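Long-range contacts in pyroglutatmate porin OpdO (PDB 3SZV), which probably forms an outer-membrane channel of the OprD porin family, a beta-barrel thought to pass small carboxylates such as pyroglutamate: residues I217-F222 / S247-F252; L255-F260 / D284-I289. All coordinates share one frame; numbering follows the deposited sequence.

Contact 1 (I217-F222 / S247-F252). With C8E ((hydroxyethyloxy)tri(ethyloxy)octane), chain I.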
ATOM      1  N   ILE A 217     -11.536  -1.442 -18.514  1.00 14.75           N
ATOM      2  CA  ILE A 217     -11.542  -2.688 -17.752  1.00 13.72           C
ATOM      3  C   ILE A 217     -12.668  -2.709 -16.720  1.00 13.65           C
ATOM      4  O   ILE A 217     -13.627  -3.457 -16.874  1.00 14.42           O
ATOM      5  CB  ILE A 217     -10.190  -3.002 -17.082  1.00 14.14           C
ATOM      6  CG1 ILE A 217      -9.074  -2.988 -18.132  1.00 14.44           C
ATOM      7  CG2 ILE A 217     -10.267  -4.370 -16.402  1.00 16.03           C
ATOM      8  CD1 ILE A 217      -7.682  -3.267 -17.547  1.00 16.75           C
ATOM      9  N   TYR A 218     -12.589  -1.863 -15.696  1.00 13.99           N
ATOM     10  CA  TYR A 218     -13.605  -1.903 -14.656  1.00 14.00           C
ATOM     11  C   TYR A 218     -13.923  -0.546 -14.027  1.00 14.30           C
ATOM     12  O   TYR A 218     -13.131   0.403 -14.111  1.00 14.70           O
ATOM     13  CB  TYR A 218     -13.229  -2.921 -13.563  1.00 13.97           C
ATOM     14  CG  TYR A 218     -12.082  -2.508 -12.647  1.00 12.93           C
ATOM     15  CD1 TYR A 218     -12.271  -1.567 -11.636  1.00 13.52           C
ATOM     16  CD2 TYR A 218     -10.807  -3.059 -12.789  1.00 12.80           C
ATOM     17  CE1 TYR A 218     -11.223  -1.189 -10.784  1.00 14.13           C
ATOM     18  CE2 TYR A 218      -9.750  -2.679 -11.950  1.00 13.56           C
ATOM     19  CZ  TYR A 218      -9.966  -1.746 -10.957  1.00 11.55           C
ATOM     20  OH  TYR A 218      -8.916  -1.388 -10.136  1.00 12.81           O
ATOM     21  N   ARG A 219     -15.097  -0.470 -13.410  1.00 13.80           N
ATOM     22  CA  ARG A 219     -15.484   0.641 -12.548  1.00 13.37           C
ATOM     23  C   ARG A 219     -15.622   0.059 -11.150  1.00 13.89           C
ATOM     24  O   ARG A 219     -16.112  -1.060 -10.985  1.00 14.86           O
ATOM     25  CB  ARG A 219     -16.827   1.234 -12.976  1.00 17.23           C
ATOM     26  CG  ARG A 219     -16.874   1.743 -14.408  1.00 19.27           C
ATOM     27  CD  ARG A 219     -18.320   2.082 -14.819  1.00 21.91           C
ATOM     28  NE  ARG A 219     -18.385   2.458 -16.223  1.00 26.81           N
ATOM     29  CZ  ARG A 219     -19.489   2.879 -16.831  1.00 33.11           C
ATOM     30  NH1 ARG A 219     -20.622   2.985 -16.150  1.00 37.79           N
ATOM     31  NH2 ARG A 219     -19.460   3.202 -18.117  1.00 37.08           N
ATOM     32  N   GLN A 220     -15.229   0.812 -10.134  1.00 13.53           N
ATOM     33  CA  GLN A 220     -15.332   0.326  -8.765  1.00 13.79           C
ATOM     34  C   GLN A 220     -15.661   1.464  -7.811  1.00 14.84           C
ATOM     35  O   GLN A 220     -15.122   2.562  -7.938  1.00 15.14           O
ATOM     36  CB  GLN A 220     -14.022  -0.338  -8.355  1.00 13.44           C
ATOM     37  CG  GLN A 220     -14.057  -1.085  -7.026  1.00 14.02           C
ATOM     38  CD  GLN A 220     -12.758  -1.810  -6.780  1.00 13.78           C
ATOM     39  OE1 GLN A 220     -11.690  -1.241  -6.951  1.00 14.24           O
ATOM     40  NE2 GLN A 220     -12.834  -3.089  -6.408  1.00 13.67           N
ATOM     41  N   THR A 221     -16.554   1.199  -6.869  1.00 13.06           N
ATOM     42  CA  THR A 221     -16.891   2.155  -5.822  1.00 13.42           C
ATOM     43  C   THR A 221     -16.681   1.492  -4.480  1.00 12.84           C
ATOM     44  O   THR A 221     -17.011   0.313  -4.313  1.00 13.89           O
ATOM     45  CB  THR A 221     -18.336   2.625  -5.958  1.00 16.28           C
ATOM     46  OG1 THR A 221     -18.481   3.271  -7.231  1.00 19.93           O
ATOM     47  CG2 THR A 221     -18.712   3.614  -4.835  1.00 17.02           C
ATOM     48  N   PHE A 222     -16.121   2.244  -3.536  1.00 12.56           N
ATOM     49  CA  PHE A 222     -15.809   1.777  -2.184  1.00 12.22           C
ATOM     50  C   PHE A 222     -16.501   2.668  -1.166  1.00 12.87           C
ATOM     51  O   PHE A 222     -16.451   3.900  -1.261  1.00 13.44           O
ATOM     52  CB  PHE A 222     -14.288   1.833  -1.950  1.00 12.72           C
ATOM     53  CG  PHE A 222     -13.869   1.694  -0.495  1.00 11.81           C
ATOM     54  CD1 PHE A 222     -13.540   0.455   0.025  1.00 13.09           C
ATOM     55  CD2 PHE A 222     -13.826   2.801   0.348  1.00 12.16           C
ATOM     56  CE1 PHE A 222     -13.164   0.320   1.363  1.00 13.66           C
ATOM     57  CE2 PHE A 222     -13.444   2.679   1.680  1.00 13.68           C
ATOM     58  CZ  PHE A 222     -13.112   1.435   2.185  1.00 12.92           C
ATOM     59  N   SER A 247     -17.912  -3.348 -11.598  1.00 13.69           N
ATOM     60  CA  SER A 247     -18.535  -3.829 -12.819  1.00 13.14           C
ATOM     61  C   SER A 247     -17.596  -3.495 -13.974  1.00 12.93           C
ATOM     62  O   SER A 247     -16.548  -2.863 -13.768  1.00 14.67           O
ATOM     63  CB  SER A 247     -19.888  -3.151 -13.003  1.00 18.97           C
ATOM     64  OG  SER A 247     -19.721  -1.768 -13.232  1.00 27.49           O
ATOM     65  N   GLU A 248     -17.943  -3.932 -15.180  1.00 15.10           N
ATOM     66  CA  GLU A 248     -17.073  -3.692 -16.327  1.00 15.45           C
ATOM     67  C   GLU A 248     -17.111  -2.225 -16.777  1.00 18.36           C
ATOM     68  O   GLU A 248     -18.068  -1.501 -16.488  1.00 19.95           O
ATOM     69  CB  GLU A 248     -17.413  -4.632 -17.487  1.00 15.68           C
ATOM     70  CG  GLU A 248     -18.707  -4.290 -18.199  1.00 16.80           C
ATOM     71  CD  GLU A 248     -19.968  -4.796 -17.507  1.00 17.26           C
ATOM     72  OE1 GLU A 248     -19.892  -5.426 -16.435  1.00 17.08           O
ATOM     73  OE2 GLU A 248     -21.058  -4.539 -18.057  1.00 24.67           O
ATOM     74  N   ASP A 249     -16.053  -1.800 -17.464  1.00 15.34           N
ATOM     75  CA  ASP A 249     -16.030  -0.492 -18.095  1.00 15.34           C
ATOM     76  C   ASP A 249     -15.783  -0.610 -19.588  1.00 16.33           C
ATOM     77  O   ASP A 249     -15.058  -1.494 -20.043  1.00 18.34           O
ATOM     78  CB  ASP A 249     -14.933   0.403 -17.498  1.00 17.07           C
ATOM     79  CG  ASP A 249     -14.992   1.813 -18.054  1.00 18.20           C
ATOM     80  OD1 ASP A 249     -15.994   2.511 -17.769  1.00 21.05           O
ATOM     81  OD2 ASP A 249     -14.069   2.244 -18.796  1.00 19.18           O
ATOM     82  N   GLY A 250     -16.380   0.301 -20.349  1.00 20.35           N
ATOM     83  CA  GLY A 250     -16.173   0.333 -21.783  1.00 23.34           C
ATOM     84  C   GLY A 250     -16.582  -0.974 -22.436  1.00 22.79           C
ATOM     85  O   GLY A 250     -17.659  -1.501 -22.166  1.00 26.67           O
ATOM     86  N   GLY A 251     -15.706  -1.513 -23.274  1.00 23.87           N
ATOM     87  CA  GLY A 251     -16.041  -2.704 -24.034  1.00 24.68           C
ATOM     88  C   GLY A 251     -15.585  -3.988 -23.366  1.00 23.31           C
ATOM     89  O   GLY A 251     -15.664  -5.058 -23.964  1.00 25.96           O
ATOM     90  N   PHE A 252     -15.107  -3.891 -22.129  1.00 19.61           N
ATOM     91  CA  PHE A 252     -14.620  -5.075 -21.436  1.00 18.98           C
ATOM     92  C   PHE A 252     -15.759  -6.065 -21.215  1.00 19.74           C
ATOM     93  O   PHE A 252     -16.920  -5.677 -21.090  1.00 19.73           O
ATOM     94  CB  PHE A 252     -13.973  -4.705 -20.096  1.00 18.30           C
ATOM     95  CG  PHE A 252     -13.043  -5.757 -19.568  1.00 18.11           C
ATOM     96  CD1 PHE A 252     -11.811  -5.963 -20.166  1.00 21.32           C
ATOM     97  CD2 PHE A 252     -13.399  -6.551 -18.492  1.00 17.74           C
ATOM     98  CE1 PHE A 252     -10.944  -6.945 -19.693  1.00 24.85           C
ATOM     99  CE2 PHE A 252     -12.543  -7.536 -18.018  1.00 18.24           C
ATOM    100  CZ  PHE A 252     -11.310  -7.727 -18.619  1.00 20.35           C
TER
HETATM  101  C4  C8E I 392     -18.509   1.878  -9.750  1.00 29.40           C
HETATM  102  C5  C8E I 392     -18.481   3.230 -10.457  1.00 43.80           C
HETATM  103  C6  C8E I 392     -17.054   3.765 -10.489  1.00 21.66           C
HETATM  104  C7  C8E I 392     -16.745   4.496 -11.784  1.00 35.82           C
HETATM  105  C8  C8E I 392     -17.377   5.879 -11.860  1.00 50.52           C
HETATM  106  O9  C8E I 392     -16.501   6.754 -12.545  1.00 70.81           O
HETATM  107  C10 C8E I 392     -15.294   6.991 -11.850  1.00 55.78           C
HETATM  108  C11 C8E I 392     -15.199   8.503 -11.707  1.00 61.22           C
HETATM  109  O12 C8E I 392     -14.097   8.941 -10.952  1.00 51.80           O
HETATM  110  C13 C8E I 392     -13.821  10.288 -11.271  1.00 57.83           C
HETATM  111  C14 C8E I 392     -12.334  10.602 -11.165  1.00 58.24           C
HETATM  112  O15 C8E I 392     -12.169  12.002 -11.204  1.00 71.47           O
HETATM  113  C16 C8E I 392     -10.951  12.412 -11.782  1.00 49.42           C
HETATM  114  C17 C8E I 392     -10.022  12.914 -10.674  1.00 53.02           C
HETATM  115  O18 C8E I 392      -8.852  13.498 -11.204  1.00 65.04           O
HETATM  116  C19 C8E I 392      -8.560  14.760 -10.638  1.00 61.07           C
HETATM  117  C20 C8E I 392      -7.128  14.768 -10.109  1.00 47.38           C
HETATM  118  O21 C8E I 392      -6.339  15.645 -10.884  1.00 58.41           O
HETATM  119  O   HOH W   1     -18.047   2.698 -20.324  1.00 42.34           O

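Contact 2 (L255-F260 / D284-I289). With C8E ((hydroxyethyloxy)tri(ethyloxy)octane), chain H.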
ATOM      1  N   LEU A 255     -18.393  -7.932 -15.955  1.00 15.81           N
ATOM      2  CA  LEU A 255     -17.714  -8.170 -14.695  1.00 15.56           C
ATOM      3  C   LEU A 255     -18.668  -7.837 -13.570  1.00 15.88           C
ATOM      4  O   LEU A 255     -19.400  -6.846 -13.653  1.00 16.80           O
ATOM      5  CB  LEU A 255     -16.499  -7.252 -14.569  1.00 18.17           C
ATOM      6  CG  LEU A 255     -15.178  -7.544 -15.269  1.00 38.04           C
ATOM      7  CD1 LEU A 255     -14.166  -6.487 -14.848  1.00 26.98           C
ATOM      8  CD2 LEU A 255     -14.674  -8.923 -14.902  1.00 31.42           C
ATOM      9  N   ASP A 256     -18.690  -8.668 -12.532  1.00 16.62           N
ATOM     10  CA  ASP A 256     -19.478  -8.378 -11.334  1.00 19.33           C
ATOM     11  C   ASP A 256     -18.710  -8.860 -10.109  1.00 15.96           C
ATOM     12  O   ASP A 256     -18.503 -10.059  -9.940  1.00 17.88           O
ATOM     13  CB  ASP A 256     -20.851  -9.050 -11.406  1.00 19.01           C
ATOM     14  CG  ASP A 256     -21.556  -9.098 -10.062  1.00 31.43           C
ATOM     15  OD1 ASP A 256     -21.403  -8.150  -9.264  1.00 36.74           O
ATOM     16  OD2 ASP A 256     -22.264 -10.096  -9.802  1.00 40.24           O
ATOM     17  N   ASN A 257     -18.322  -7.937  -9.241  1.00 14.58           N
ATOM     18  CA  ASN A 257     -17.672  -8.310  -7.995  1.00 13.38           C
ATOM     19  C   ASN A 257     -18.180  -7.464  -6.849  1.00 15.75           C
ATOM     20  O   ASN A 257     -18.426  -6.268  -7.025  1.00 14.25           O
ATOM     21  CB  ASN A 257     -16.160  -8.130  -8.074  1.00 14.28           C
ATOM     22  CG  ASN A 257     -15.495  -8.359  -6.731  1.00 12.86           C
ATOM     23  OD1 ASN A 257     -15.170  -7.406  -6.020  1.00 13.97           O
ATOM     24  ND2 ASN A 257     -15.347  -9.628  -6.351  1.00 14.79           N
ATOM     25  N   ARG A 258     -18.347  -8.087  -5.691  1.00 13.25           N
ATOM     26  CA  ARG A 258     -18.559  -7.365  -4.434  1.00 13.97           C
ATOM     27  C   ARG A 258     -17.570  -7.894  -3.411  1.00 14.97           C
ATOM     28  O   ARG A 258     -17.224  -9.083  -3.417  1.00 15.77           O
ATOM     29  CB  ARG A 258     -19.985  -7.564  -3.943  1.00 18.03           C
ATOM     30  CG  ARG A 258     -21.046  -7.032  -4.881  1.00 20.98           C
ATOM     31  CD  ARG A 258     -22.361  -7.751  -4.615  1.00 35.15           C
ATOM     32  NE  ARG A 258     -23.520  -6.864  -4.655  1.00 62.20           N
ATOM     33  CZ  ARG A 258     -24.249  -6.634  -5.741  1.00 59.78           C
ATOM     34  NH1 ARG A 258     -25.292  -5.815  -5.681  1.00 58.24           N
ATOM     35  NH2 ARG A 258     -23.936  -7.222  -6.888  1.00 71.96           N
ATOM     36  N   ALA A 259     -17.116  -7.018  -2.521  1.00 14.19           N
ATOM     37  CA  ALA A 259     -16.214  -7.428  -1.455  1.00 14.18           C
ATOM     38  C   ALA A 259     -16.575  -6.692  -0.178  1.00 14.62           C
ATOM     39  O   ALA A 259     -16.528  -5.462  -0.129  1.00 14.58           O
ATOM     40  CB  ALA A 259     -14.761  -7.153  -1.832  1.00 13.75           C
ATOM     41  N   PHE A 260     -16.956  -7.453   0.837  1.00 13.18           N
ATOM     42  CA  PHE A 260     -17.206  -6.933   2.181  1.00 12.60           C
ATOM     43  C   PHE A 260     -16.051  -7.320   3.089  1.00 12.76           C
ATOM     44  O   PHE A 260     -15.569  -8.452   3.046  1.00 14.50           O
ATOM     45  CB  PHE A 260     -18.505  -7.527   2.749  1.00 14.40           C
ATOM     46  CG  PHE A 260     -18.704  -7.246   4.214  1.00 16.98           C
ATOM     47  CD1 PHE A 260     -18.842  -5.945   4.667  1.00 18.12           C
ATOM     48  CD2 PHE A 260     -18.748  -8.280   5.137  1.00 27.00           C
ATOM     49  CE1 PHE A 260     -19.019  -5.677   6.020  1.00 20.16           C
ATOM     50  CE2 PHE A 260     -18.925  -8.020   6.488  1.00 32.62           C
ATOM     51  CZ  PHE A 260     -19.060  -6.716   6.930  1.00 24.78           C
ATOM     52  N   ASP A 284     -16.943 -12.661 -10.350  1.00 16.71           N
ATOM     53  CA  ASP A 284     -15.543 -12.314 -10.523  1.00 17.02           C
ATOM     54  C   ASP A 284     -14.836 -12.084  -9.198  1.00 13.37           C
ATOM     55  O   ASP A 284     -15.469 -11.805  -8.179  1.00 15.62           O
ATOM     56  CB  ASP A 284     -15.437 -11.071 -11.410  1.00 15.90           C
ATOM     57  CG  ASP A 284     -15.981 -11.326 -12.788  1.00 20.70           C
ATOM     58  OD1 ASP A 284     -15.244 -11.920 -13.597  1.00 27.55           O
ATOM     59  OD2 ASP A 284     -17.156 -10.995 -13.067  1.00 17.77           O
ATOM     60  N   PRO A 285     -13.507 -12.230  -9.201  1.00 14.04           N
ATOM     61  CA  PRO A 285     -12.700 -11.965  -8.010  1.00 13.24           C
ATOM     62  C   PRO A 285     -12.546 -10.458  -7.820  1.00 13.51           C
ATOM     63  O   PRO A 285     -13.010  -9.665  -8.651  1.00 13.67           O
ATOM     64  CB  PRO A 285     -11.360 -12.606  -8.365  1.00 14.56           C
ATOM     65  CG  PRO A 285     -11.247 -12.360  -9.843  1.00 15.40           C
ATOM     66  CD  PRO A 285     -12.671 -12.558 -10.368  1.00 15.20           C
ATOM     67  N   TYR A 286     -11.898 -10.054  -6.730  1.00 12.50           N
ATOM     68  CA  TYR A 286     -11.781  -8.629  -6.428  1.00 12.89           C
ATOM     69  C   TYR A 286     -10.821  -7.926  -7.383  1.00 11.78           C
ATOM     70  O   TYR A 286      -9.649  -8.274  -7.450  1.00 13.22           O
ATOM     71  CB  TYR A 286     -11.260  -8.477  -5.021  1.00 12.41           C
ATOM     72  CG  TYR A 286     -11.217  -7.050  -4.525  1.00 12.27           C
ATOM     73  CD1 TYR A 286     -12.395  -6.381  -4.210  1.00 12.88           C
ATOM     74  CD2 TYR A 286     -10.008  -6.380  -4.339  1.00 11.71           C
ATOM     75  CE1 TYR A 286     -12.390  -5.087  -3.722  1.00 12.31           C
ATOM     76  CE2 TYR A 286      -9.995  -5.068  -3.853  1.00 11.28           C
ATOM     77  CZ  TYR A 286     -11.186  -4.438  -3.542  1.00 12.24           C
ATOM     78  OH  TYR A 286     -11.222  -3.155  -3.044  1.00 13.13           O
ATOM     79  N   PRO A 287     -11.317  -6.930  -8.122  1.00 11.65           N
ATOM     80  CA  PRO A 287     -10.419  -6.291  -9.082  1.00 12.96           C
ATOM     81  C   PRO A 287      -9.592  -5.193  -8.440  1.00 12.92           C
ATOM     82  O   PRO A 287     -10.050  -4.492  -7.534  1.00 13.21           O
ATOM     83  CB  PRO A 287     -11.380  -5.691 -10.114  1.00 15.45           C
ATOM     84  CG  PRO A 287     -12.620  -5.397  -9.324  1.00 21.14           C
ATOM     85  CD  PRO A 287     -12.722  -6.509  -8.293  1.00 11.79           C
ATOM     86  N   TYR A 288      -8.359  -5.067  -8.929  1.00 11.23           N
ATOM     87  CA  TYR A 288      -7.460  -3.976  -8.562  1.00 11.45           C
ATOM     88  C   TYR A 288      -6.357  -3.919  -9.586  1.00 11.43           C
ATOM     89  O   TYR A 288      -6.168  -4.855 -10.355  1.00 12.62           O
ATOM     90  CB  TYR A 288      -6.887  -4.143  -7.150  1.00 11.90           C
ATOM     91  CG  TYR A 288      -6.194  -5.442  -6.763  1.00 11.77           C
ATOM     92  CD1 TYR A 288      -4.813  -5.499  -6.618  1.00 12.88           C
ATOM     93  CD2 TYR A 288      -6.933  -6.584  -6.446  1.00 12.16           C
ATOM     94  CE1 TYR A 288      -4.181  -6.665  -6.198  1.00 13.18           C
ATOM     95  CE2 TYR A 288      -6.310  -7.742  -6.013  1.00 12.41           C
ATOM     96  CZ  TYR A 288      -4.935  -7.776  -5.896  1.00 12.24           C
ATOM     97  OH  TYR A 288      -4.280  -8.885  -5.450  1.00 14.17           O
ATOM     98  N   ILE A 289      -5.598  -2.826  -9.580  1.00 11.76           N
ATOM     99  CA  ILE A 289      -4.514  -2.672 -10.528  1.00 13.81           C
ATOM    100  C   ILE A 289      -3.424  -3.718 -10.263  1.00 12.52           C
ATOM    101  O   ILE A 289      -2.932  -3.860  -9.143  1.00 12.49           O
ATOM    102  CB  ILE A 289      -3.955  -1.249 -10.440  1.00 13.75           C
ATOM    103  CG1 ILE A 289      -4.952  -0.271 -11.048  1.00 14.70           C
ATOM    104  CG2 ILE A 289      -2.628  -1.151 -11.168  1.00 15.61           C
ATOM    105  CD1 ILE A 289      -4.700   1.168 -10.662  1.00 16.23           C
TER
HETATM  106  O12 C8E H 391     -22.925  -7.390   3.731  1.00 55.38           O
HETATM  107  C13 C8E H 391     -22.867  -6.065   3.258  1.00 53.31           C
HETATM  108  C14 C8E H 391     -22.574  -5.090   4.398  1.00 51.33           C
HETATM  109  O15 C8E H 391     -21.995  -3.924   3.850  1.00 62.51           O
HETATM  110  C16 C8E H 391     -21.152  -3.218   4.736  1.00 46.04           C
HETATM  111  C17 C8E H 391     -21.626  -1.774   4.845  1.00 58.09           C
HETATM  112  O18 C8E H 391     -20.691  -1.001   5.570  1.00 57.69           O
HETATM  113  C19 C8E H 391     -19.603  -0.575   4.781  1.00 46.20           C
HETATM  114  C20 C8E H 391     -19.611   0.950   4.675  1.00 37.48           C
HETATM  115  O21 C8E H 391     -20.861   1.450   5.093  1.00 56.43           O

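Contact 1 (I217-F222 / S247-F252)
R219 and S247 grip each other through two backbone hydrogen bonds, R219 N to S247 O at 2.8 Å and S247 N to R219 O at 3.0 Å, at the open end of the antiparallel hairpin of strands 218-230 and 236-248. One residue on, Y218 and E248 form a non-hydrogen-bonded pair, and beyond it D249 N reaches I217 O from above the carbonyl plane, 62° out of it. On the other edge, I217 and Y218 together face L214 of the neighbouring strand 205-214 as a classic beta bulge.

The apolar part is I217 against F252: CG2 of I217 sits over the centre of the F252 ring, 4.1 Å from its centroid, a CH-pi contact, with the ring delivered by the type II' turn D249-F252.

The charged link lies where the strands part. R219 extends its chain so that NE meets D249 OD1 at 2.8 Å, nearly straight (173°) and in the guanidinium plane, on the anti lone pair of the carboxylate oxygen; the two planes stand 51° apart. A water held by R219 NH2 and G250 N also donates to OD1, more distantly, while D249 OD2 accepts from D216 N. Both oxygens of this buried carboxylate therefore have partners, and the charge of R219 would probably offset that of D249.

Contact 2 (L255-F260 / D284-I289)
This is a buried contact between the start of a barrel strand and an irregular loop: N257 and its neighbours on strand 256-268 meet D284-P287, in the long connection from strand 271-281 to strand 311-320. The two runs are 73° apart in direction, so they meet at a few points instead of pairing as strands. D284 and D256 form a reciprocal pair: D256 N gives a hydrogen bond to D284 OD2 at 2.8 Å, and D284 N returns one to D256 O at 3.1 Å. L255 CD2 rests against D284 OD1, 3.3 Å away, and R253 forms a salt bridge with that same oxygen.

N257 carries the next step. Its CG lies anti to the backbone N (chi1 173°), which sends the amide to the loop, where ND2 donates to D284 O at 2.8 Å from above the carbonyl plane. The other end, OD1, lies 3.5 Å from both Y286 CD1 and P287 CD. A259 CB approaches Y286 CD1 to 3.4 Å.

Y286 and P287 continue past this strand onto A244 and A246 of strand 236-248 and onto Q220 and Y218 of strand 218-230, laying the loop across three successive barrel strands, consistent with the inward-folded loops that narrow the pore in OprD-family channels.

How the contacts relate
The two contacts follow one another along the chain, their centres 10 Å apart. Strands 236-248 and 256-268 are neighbours in the barrel wall, joined by the short connection that begins with the turn of contact 1 and ends at L255, where contact 2 begins. Across it E248 OE1 accepts a probable hydrogen bond from L255 N at 3.0 Å. The loop of contact 2 also reaches the first strand of contact 1: Y218 OH packs 3.4 Å from Y288 CA, and Q220 NE2 lies 3.3 Å from P287 O. Detergent (C8E) molecules lie nearby: one against R219 CB, the other against F260, further along strand 256-268 than the touching residues.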